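Local coordinates for protein SCO1, mitochondrial (Saccharomyces cerevisiae, PDB 2B7K) that is required for accumulation of cytochrome c oxidase subunits 1 and 2, probably as a copper chaperone of the mitochondrial inner membrane, at residues P81-P93 with S106-K118. Numbering follows the deposited sequence.
Sequences PLFITCDPARDSP and SILGLTGTFDEVK
Thr85 lies alongside Thr111 at the ends of two neighbouring parallel strands, and its OG1 is gripped twice: it accepts from Asp87 N, forming an ST turn, and donates to Asp91 OD2 at 2.6 Å. With OG1 anti to the backbone N (chi1 -175°), the methyl CG2 is turned to within 3.4 Å of Thr111 OG1. That second hydroxyl also reaches Asp91, but at the main chain, Thr111 OG1 donating to Asp91 O over 2.9 Å. Two threonines on adjacent strands thus hold one aspartate, whose OD1 binds Ser51, two residues before Cys53, a probable copper ligand. A valine in place of Thr85 would probably deprive Asp91 OD2 and Asp87 N of this hydroxyl partner and let the turn shift.

Upstream, four backbone bonds pair the strands, two of them made by Phe83, its N donating to Leu108 O and its O accepting from Leu110 N at 2.8 Å; the ladder ends with Thr85 N donating to Leu110 O. Water joins Pro81 O to Ser106 O at the start of the pair. Leu82 and Leu108 run side by side on one face of the sheet, next to Ile84 and Leu110. Phe83 points to the other face, its CB against Ile107 CG2; its side chain comes to about 5 Å from that of Cys57, probably a copper ligand.

Beyond the strands, Pro88 wedges against helix 114-123. Its CG sits over one face of the Phe114 ring, 3.9 Å from the centroid in a CH-pi contact, while Pro88 CB meets Val117 CG2 at 3.7 Å. Val117 CG1 packs against Thr85 O, a buried carbonyl oxygen with no polar partner.

Within this thioredoxin-like beta-alpha-beta unit, apolar packing and backbone bonds join the strands, whereas the Thr85 hydroxyl folds the loop back onto its own strand and the Thr111 hydroxyl ties that loop to strand 108-111.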
ATOM      1  N   PRO A  81       1.570  -1.445   5.907  1.00 13.06           N
ATOM      2  CA  PRO A  81       1.889  -1.490   4.477  1.00 14.68           C
ATOM      3  C   PRO A  81       1.113  -2.580   3.762  1.00 14.23           C
ATOM      4  O   PRO A  81       1.092  -3.734   4.199  1.00 13.73           O
ATOM      5  CB  PRO A  81       3.395  -1.728   4.468  1.00 14.17           C
ATOM      6  CG  PRO A  81       3.596  -2.581   5.669  1.00 14.89           C
ATOM      7  CD  PRO A  81       2.660  -2.019   6.715  1.00 15.56           C
ATOM      8  N   LEU A  82       0.480  -2.204   2.654  1.00 12.26           N
ATOM      9  CA  LEU A  82      -0.334  -3.138   1.888  1.00 11.35           C
ATOM     10  C   LEU A  82       0.056  -3.148   0.420  1.00 11.29           C
ATOM     11  O   LEU A  82       0.201  -2.091  -0.193  1.00 13.45           O
ATOM     12  CB  LEU A  82      -1.814  -2.749   2.003  1.00 11.02           C
ATOM     13  CG  LEU A  82      -2.357  -2.647   3.432  1.00 13.54           C
ATOM     14  CD1 LEU A  82      -3.738  -1.996   3.425  1.00 13.39           C
ATOM     15  CD2 LEU A  82      -2.414  -4.041   4.040  1.00 13.37           C
ATOM     16  N   PHE A  83       0.241  -4.347  -0.127  1.00 10.90           N
ATOM     17  CA  PHE A  83       0.564  -4.517  -1.539  1.00 12.18           C
ATOM     18  C   PHE A  83      -0.671  -5.132  -2.184  1.00 11.94           C
ATOM     19  O   PHE A  83      -1.017  -6.277  -1.906  1.00 12.66           O
ATOM     20  CB  PHE A  83       1.751  -5.461  -1.725  1.00 13.46           C
ATOM     21  CG  PHE A  83       2.092  -5.731  -3.172  1.00 15.57           C
ATOM     22  CD1 PHE A  83       2.041  -7.024  -3.682  1.00 17.13           C
ATOM     23  CD2 PHE A  83       2.468  -4.693  -4.019  1.00 16.11           C
ATOM     24  CE1 PHE A  83       2.364  -7.280  -5.027  1.00 19.70           C
ATOM     25  CE2 PHE A  83       2.792  -4.934  -5.360  1.00 18.15           C
ATOM     26  CZ  PHE A  83       2.741  -6.227  -5.865  1.00 17.32           C
ATOM     27  N   ILE A  84      -1.349  -4.370  -3.031  1.00 11.65           N
ATOM     28  CA  ILE A  84      -2.546  -4.881  -3.686  1.00 11.47           C
ATOM     29  C   ILE A  84      -2.228  -5.213  -5.133  1.00 12.54           C
ATOM     30  O   ILE A  84      -1.764  -4.357  -5.889  1.00 12.22           O
ATOM     31  CB  ILE A  84      -3.695  -3.850  -3.647  1.00 12.76           C
ATOM     32  CG1 ILE A  84      -4.003  -3.469  -2.194  1.00 15.30           C
ATOM     33  CG2 ILE A  84      -4.945  -4.447  -4.291  1.00 14.91           C
ATOM     34  CD1 ILE A  84      -5.181  -2.519  -2.042  1.00 15.74           C
ATOM     35  N   THR A  85      -2.484  -6.454  -5.527  1.00 12.21           N
ATOM     36  CA  THR A  85      -2.202  -6.855  -6.895  1.00 14.01           C
ATOM     37  C   THR A  85      -3.279  -6.373  -7.856  1.00 16.56           C
ATOM     38  O   THR A  85      -4.447  -6.231  -7.482  1.00 16.30           O
ATOM     39  CB  THR A  85      -2.085  -8.391  -7.038  1.00 16.23           C
ATOM     40  OG1 THR A  85      -1.702  -8.719  -8.385  1.00 17.58           O
ATOM     41  CG2 THR A  85      -3.424  -9.063  -6.723  1.00 16.75           C
ATOM     42  N   CYS A  86      -2.802  -6.067  -9.075  0.60 15.50           N
ATOM     43  CA  CYS A  86      -3.687  -5.686 -10.169  0.60 18.25           C
ATOM     44  C   CYS A  86      -3.807  -6.810 -11.192  0.60 16.95           C
ATOM     45  O   CYS A  86      -4.350  -6.637 -12.249  0.40 19.88           O
ATOM     46  CB  CYS A  86      -3.171  -4.416 -10.852  0.60 22.36           C
ATOM     47  SG  CYS A  86      -3.185  -2.945  -9.803  0.60 33.91           S
ATOM     48  N   ASP A  87      -3.260  -7.948 -10.821  1.00 14.67           N
ATOM     49  CA  ASP A  87      -3.251  -9.113 -11.709  1.00 17.05           C
ATOM     50  C   ASP A  87      -3.788 -10.334 -10.950  1.00 17.59           C
ATOM     51  O   ASP A  87      -3.049 -11.259 -10.622  1.00 17.11           O
ATOM     52  CB  ASP A  87      -1.831  -9.377 -12.224  1.00 22.30           C
ATOM     53  CG  ASP A  87      -1.757 -10.575 -13.168  1.00 25.70           C
ATOM     54  OD1 ASP A  87      -2.817 -11.010 -13.664  1.00 28.32           O
ATOM     55  OD2 ASP A  87      -0.639 -11.075 -13.419  1.00 25.84           O
ATOM     56  N   PRO A  88      -5.096 -10.340 -10.665  1.00 24.12           N
ATOM     57  CA  PRO A  88      -5.764 -11.426  -9.942  1.00 27.08           C
ATOM     58  C   PRO A  88      -5.677 -12.790 -10.622  1.00 27.41           C
ATOM     59  O   PRO A  88      -5.878 -13.819  -9.979  1.00 28.32           O
ATOM     60  CB  PRO A  88      -7.201 -10.922  -9.827  1.00 25.39           C
ATOM     61  CG  PRO A  88      -7.363 -10.100 -11.062  1.00 26.46           C
ATOM     62  CD  PRO A  88      -6.074  -9.322 -11.087  1.00 25.02           C
ATOM     63  N   ALA A  89      -5.372 -12.797 -11.917  1.00 24.01           N
ATOM     64  CA  ALA A  89      -5.272 -14.048 -12.663  1.00 22.79           C
ATOM     65  C   ALA A  89      -4.096 -14.905 -12.215  1.00 21.34           C
ATOM     66  O   ALA A  89      -4.215 -16.130 -12.115  1.00 21.50           O
ATOM     67  CB  ALA A  89      -5.167 -13.758 -14.155  1.00 24.88           C
ATOM     68  N   ARG A  90      -2.970 -14.260 -11.922  1.00 15.37           N
ATOM     69  CA  ARG A  90      -1.762 -14.966 -11.515  1.00 16.56           C
ATOM     70  C   ARG A  90      -1.337 -14.772 -10.061  1.00 17.18           C
ATOM     71  O   ARG A  90      -0.726 -15.661  -9.474  1.00 17.31           O
ATOM     72  CB  ARG A  90      -0.590 -14.550 -12.416  1.00 22.37           C
ATOM     73  CG  ARG A  90      -0.730 -14.981 -13.867  1.00 25.00           C
ATOM     74  CD  ARG A  90       0.476 -14.556 -14.708  1.00 26.61           C
ATOM     75  NE  ARG A  90       0.555 -13.104 -14.862  1.00 29.83           N
ATOM     76  CZ  ARG A  90       1.499 -12.469 -15.553  1.00 30.91           C
ATOM     77  NH1 ARG A  90       1.486 -11.145 -15.633  1.00 30.88           N
ATOM     78  NH2 ARG A  90       2.457 -13.152 -16.165  1.00 32.43           N
ATOM     79  N   ASP A  91      -1.649 -13.617  -9.489  1.00 18.91           N
ATOM     80  CA  ASP A  91      -1.240 -13.321  -8.117  1.00 19.10           C
ATOM     81  C   ASP A  91      -2.155 -13.857  -7.027  1.00 19.12           C
ATOM     82  O   ASP A  91      -2.890 -13.110  -6.376  1.00 18.93           O
ATOM     83  CB  ASP A  91      -1.045 -11.813  -7.950  1.00 20.04           C
ATOM     84  CG  ASP A  91       0.226 -11.316  -8.623  1.00 21.85           C
ATOM     85  OD1 ASP A  91       0.920 -12.129  -9.271  1.00 23.01           O
ATOM     86  OD2 ASP A  91       0.534 -10.117  -8.500  1.00 19.28           O
ATOM     87  N   SER A  92      -2.089 -15.171  -6.842  1.00 17.42           N
ATOM     88  CA  SER A  92      -2.866 -15.867  -5.832  1.00 18.89           C
ATOM     89  C   SER A  92      -2.180 -15.626  -4.489  1.00 18.12           C
ATOM     90  O   SER A  92      -1.066 -15.088  -4.434  1.00 17.41           O
ATOM     91  CB  SER A  92      -2.856 -17.362  -6.124  1.00 19.08           C
ATOM     92  OG  SER A  92      -1.531 -17.850  -6.000  1.00 23.14           O
ATOM     93  N   PRO A  93      -2.833 -16.015  -3.387  1.00 17.12           N
ATOM     94  CA  PRO A  93      -2.193 -15.802  -2.088  1.00 18.02           C
ATOM     95  C   PRO A  93      -0.800 -16.426  -2.007  1.00 18.08           C
ATOM     96  O   PRO A  93       0.116 -15.808  -1.484  1.00 17.92           O
ATOM     97  CB  PRO A  93      -3.183 -16.428  -1.112  1.00 16.00           C
ATOM     98  CG  PRO A  93      -4.500 -16.104  -1.758  1.00 16.22           C
ATOM     99  CD  PRO A  93      -4.238 -16.431  -3.216  1.00 14.19           C
ATOM    100  N   SER A 106       6.789  -6.744   6.912  1.00 17.05           N
ATOM    101  CA  SER A 106       5.545  -6.106   7.336  1.00 17.34           C
ATOM    102  C   SER A 106       4.550  -5.900   6.200  1.00 16.59           C
ATOM    103  O   SER A 106       3.354  -5.707   6.438  1.00 16.92           O
ATOM    104  CB  SER A 106       5.831  -4.755   7.994  1.00 22.36           C
ATOM    105  OG  SER A 106       6.401  -4.932   9.277  1.00 27.93           O
ATOM    106  N   ILE A 107       5.045  -5.937   4.971  1.00 14.23           N
ATOM    107  CA  ILE A 107       4.182  -5.744   3.814  1.00 12.63           C
ATOM    108  C   ILE A 107       3.199  -6.904   3.684  1.00 13.12           C
ATOM    109  O   ILE A 107       3.587  -8.072   3.665  1.00 14.75           O
ATOM    110  CB  ILE A 107       5.015  -5.612   2.520  1.00 13.46           C
ATOM    111  CG1 ILE A 107       5.986  -4.428   2.643  1.00 12.99           C
ATOM    112  CG2 ILE A 107       4.090  -5.395   1.325  1.00 15.14           C
ATOM    113  CD1 ILE A 107       7.034  -4.374   1.535  1.00 14.82           C
ATOM    114  N   LEU A 108       1.916  -6.577   3.617  1.00 11.99           N
ATOM    115  CA  LEU A 108       0.893  -7.611   3.496  1.00 12.76           C
ATOM    116  C   LEU A 108       0.293  -7.573   2.108  1.00 11.73           C
ATOM    117  O   LEU A 108      -0.212  -6.533   1.672  1.00 12.16           O
ATOM    118  CB  LEU A 108      -0.204  -7.392   4.533  1.00 14.78           C
ATOM    119  CG  LEU A 108      -1.345  -8.416   4.572  1.00 16.04           C
ATOM    120  CD1 LEU A 108      -0.813  -9.783   4.989  1.00 16.47           C
ATOM    121  CD2 LEU A 108      -2.413  -7.935   5.545  1.00 16.54           C
ATOM    122  N   GLY A 109       0.329  -8.711   1.424  1.00 14.47           N
ATOM    123  CA  GLY A 109      -0.228  -8.783   0.086  1.00 14.61           C
ATOM    124  C   GLY A 109      -1.726  -9.029   0.113  1.00 14.02           C
ATOM    125  O   GLY A 109      -2.210  -9.851   0.902  1.00 14.14           O
ATOM    126  N   LEU A 110      -2.461  -8.304  -0.730  1.00 11.85           N
ATOM    127  CA  LEU A 110      -3.915  -8.465  -0.816  1.00 12.20           C
ATOM    128  C   LEU A 110      -4.292  -8.847  -2.236  1.00 11.84           C
ATOM    129  O   LEU A 110      -3.722  -8.330  -3.196  1.00 11.87           O
ATOM    130  CB  LEU A 110      -4.648  -7.164  -0.471  1.00 11.72           C
ATOM    131  CG  LEU A 110      -4.398  -6.491   0.878  1.00 11.10           C
ATOM    132  CD1 LEU A 110      -5.359  -5.316   1.040  1.00 15.49           C
ATOM    133  CD2 LEU A 110      -4.595  -7.498   2.012  1.00 14.17           C
ATOM    134  N   THR A 111      -5.259  -9.742  -2.363  1.00 10.48           N
ATOM    135  CA  THR A 111      -5.715 -10.163  -3.677  1.00 12.04           C
ATOM    136  C   THR A 111      -7.175 -10.580  -3.564  1.00 12.72           C
ATOM    137  O   THR A 111      -7.794 -10.408  -2.517  1.00 13.98           O
ATOM    138  CB  THR A 111      -4.873 -11.335  -4.225  1.00 15.19           C
ATOM    139  OG1 THR A 111      -5.306 -11.652  -5.558  1.00 17.16           O
ATOM    140  CG2 THR A 111      -5.012 -12.564  -3.341  1.00 17.52           C
ATOM    141  N   GLY A 112      -7.724 -11.122  -4.640  1.00 15.75           N
ATOM    142  CA  GLY A 112      -9.114 -11.540  -4.606  1.00 15.38           C
ATOM    143  C   GLY A 112      -9.574 -11.960  -5.982  1.00 15.65           C
ATOM    144  O   GLY A 112      -8.757 -12.285  -6.839  1.00 14.32           O
ATOM    145  N   THR A 113     -10.882 -11.961  -6.193  1.00 16.37           N
ATOM    146  CA  THR A 113     -11.427 -12.334  -7.491  1.00 16.43           C
ATOM    147  C   THR A 113     -11.240 -11.151  -8.430  1.00 17.28           C
ATOM    148  O   THR A 113     -10.909 -10.053  -7.991  1.00 16.51           O
ATOM    149  CB  THR A 113     -12.920 -12.639  -7.388  1.00 14.80           C
ATOM    150  OG1 THR A 113     -13.597 -11.492  -6.872  1.00 14.66           O
ATOM    151  CG2 THR A 113     -13.167 -13.830  -6.469  1.00 16.03           C
ATOM    152  N   PHE A 114     -11.442 -11.374  -9.723  1.00 17.35           N
ATOM    153  CA  PHE A 114     -11.308 -10.293 -10.693  1.00 18.54           C
ATOM    154  C   PHE A 114     -12.204  -9.127 -10.292  1.00 17.67           C
ATOM    155  O   PHE A 114     -11.785  -7.971 -10.309  1.00 18.55           O
ATOM    156  CB  PHE A 114     -11.717 -10.765 -12.092  1.00 19.33           C
ATOM    157  CG  PHE A 114     -10.610 -11.409 -12.866  1.00 22.83           C
ATOM    158  CD1 PHE A 114     -10.373 -11.039 -14.189  1.00 25.78           C
ATOM    159  CD2 PHE A 114      -9.813 -12.390 -12.292  1.00 23.80           C
ATOM    160  CE1 PHE A 114      -9.358 -11.640 -14.923  1.00 27.19           C
ATOM    161  CE2 PHE A 114      -8.795 -12.998 -13.020  1.00 26.28           C
ATOM    162  CZ  PHE A 114      -8.568 -12.622 -14.337  1.00 26.82           C
ATOM    163  N   ASP A 115     -13.448  -9.438  -9.943  1.00 16.19           N
ATOM    164  CA  ASP A 115     -14.405  -8.411  -9.550  1.00 18.12           C
ATOM    165  C   ASP A 115     -13.974  -7.608  -8.327  1.00 17.40           C
ATOM    166  O   ASP A 115     -14.098  -6.380  -8.304  1.00 16.89           O
ATOM    167  CB  ASP A 115     -15.781  -9.035  -9.304  1.00 31.66           C
ATOM    168  CG  ASP A 115     -16.492  -9.404 -10.594  1.00 36.41           C
ATOM    169  OD1 ASP A 115     -17.605  -9.967 -10.527  1.00 38.82           O
ATOM    170  OD2 ASP A 115     -15.938  -9.125 -11.681  1.00 39.66           O
ATOM    171  N   GLU A 116     -13.475  -8.294  -7.306  1.00 13.84           N
ATOM    172  CA  GLU A 116     -13.033  -7.612  -6.096  1.00 16.31           C
ATOM    173  C   GLU A 116     -11.822  -6.719  -6.375  1.00 14.01           C
ATOM    174  O   GLU A 116     -11.756  -5.584  -5.897  1.00 14.68           O
ATOM    175  CB  GLU A 116     -12.672  -8.630  -5.006  1.00 17.18           C
ATOM    176  CG  GLU A 116     -13.842  -9.502  -4.554  1.00 19.35           C
ATOM    177  CD  GLU A 116     -13.420 -10.566  -3.552  1.00 22.33           C
ATOM    178  OE1 GLU A 116     -12.329 -11.149  -3.733  1.00 22.04           O
ATOM    179  OE2 GLU A 116     -14.184 -10.831  -2.592  1.00 24.40           O
ATOM    180  N   VAL A 117     -10.869  -7.236  -7.141  1.00 14.96           N
ATOM    181  CA  VAL A 117      -9.666  -6.475  -7.462  1.00 16.11           C
ATOM    182  C   VAL A 117      -9.999  -5.284  -8.358  1.00 17.01           C
ATOM    183  O   VAL A 117      -9.503  -4.173  -8.146  1.00 17.45           O
ATOM    184  CB  VAL A 117      -8.611  -7.371  -8.155  1.00 20.02           C
ATOM    185  CG1 VAL A 117      -7.433  -6.534  -8.622  1.00 22.57           C
ATOM    186  CG2 VAL A 117      -8.134  -8.448  -7.191  1.00 21.61           C
ATOM    187  N   LYS A 118     -10.844  -5.522  -9.355  1.00 18.26           N
ATOM    188  CA  LYS A 118     -11.259  -4.475 -10.281  1.00 20.46           C
ATOM    189  C   LYS A 118     -11.885  -3.317  -9.506  1.00 19.36           C
ATOM    190  O   LYS A 118     -11.632  -2.148  -9.799  1.00 19.61           O
ATOM    191  CB  LYS A 118     -12.272  -5.036 -11.290  1.00 26.76           C
ATOM    192  CG  LYS A 118     -12.864  -3.999 -12.238  1.00 30.55           C
ATOM    193  CD  LYS A 118     -13.942  -4.603 -13.134  1.00 34.20           C
ATOM    194  CE  LYS A 118     -13.384  -5.711 -14.016  1.00 36.99           C
ATOM    195  NZ  LYS A 118     -14.427  -6.300 -14.910  1.00 41.26           N
TER
HETATM  196  O   HOH W   1       0.571  -4.681   6.844  1.00 20.13           O
HETATM  197  O   HOH W   2      -8.374 -14.234  -8.465  1.00 28.86           O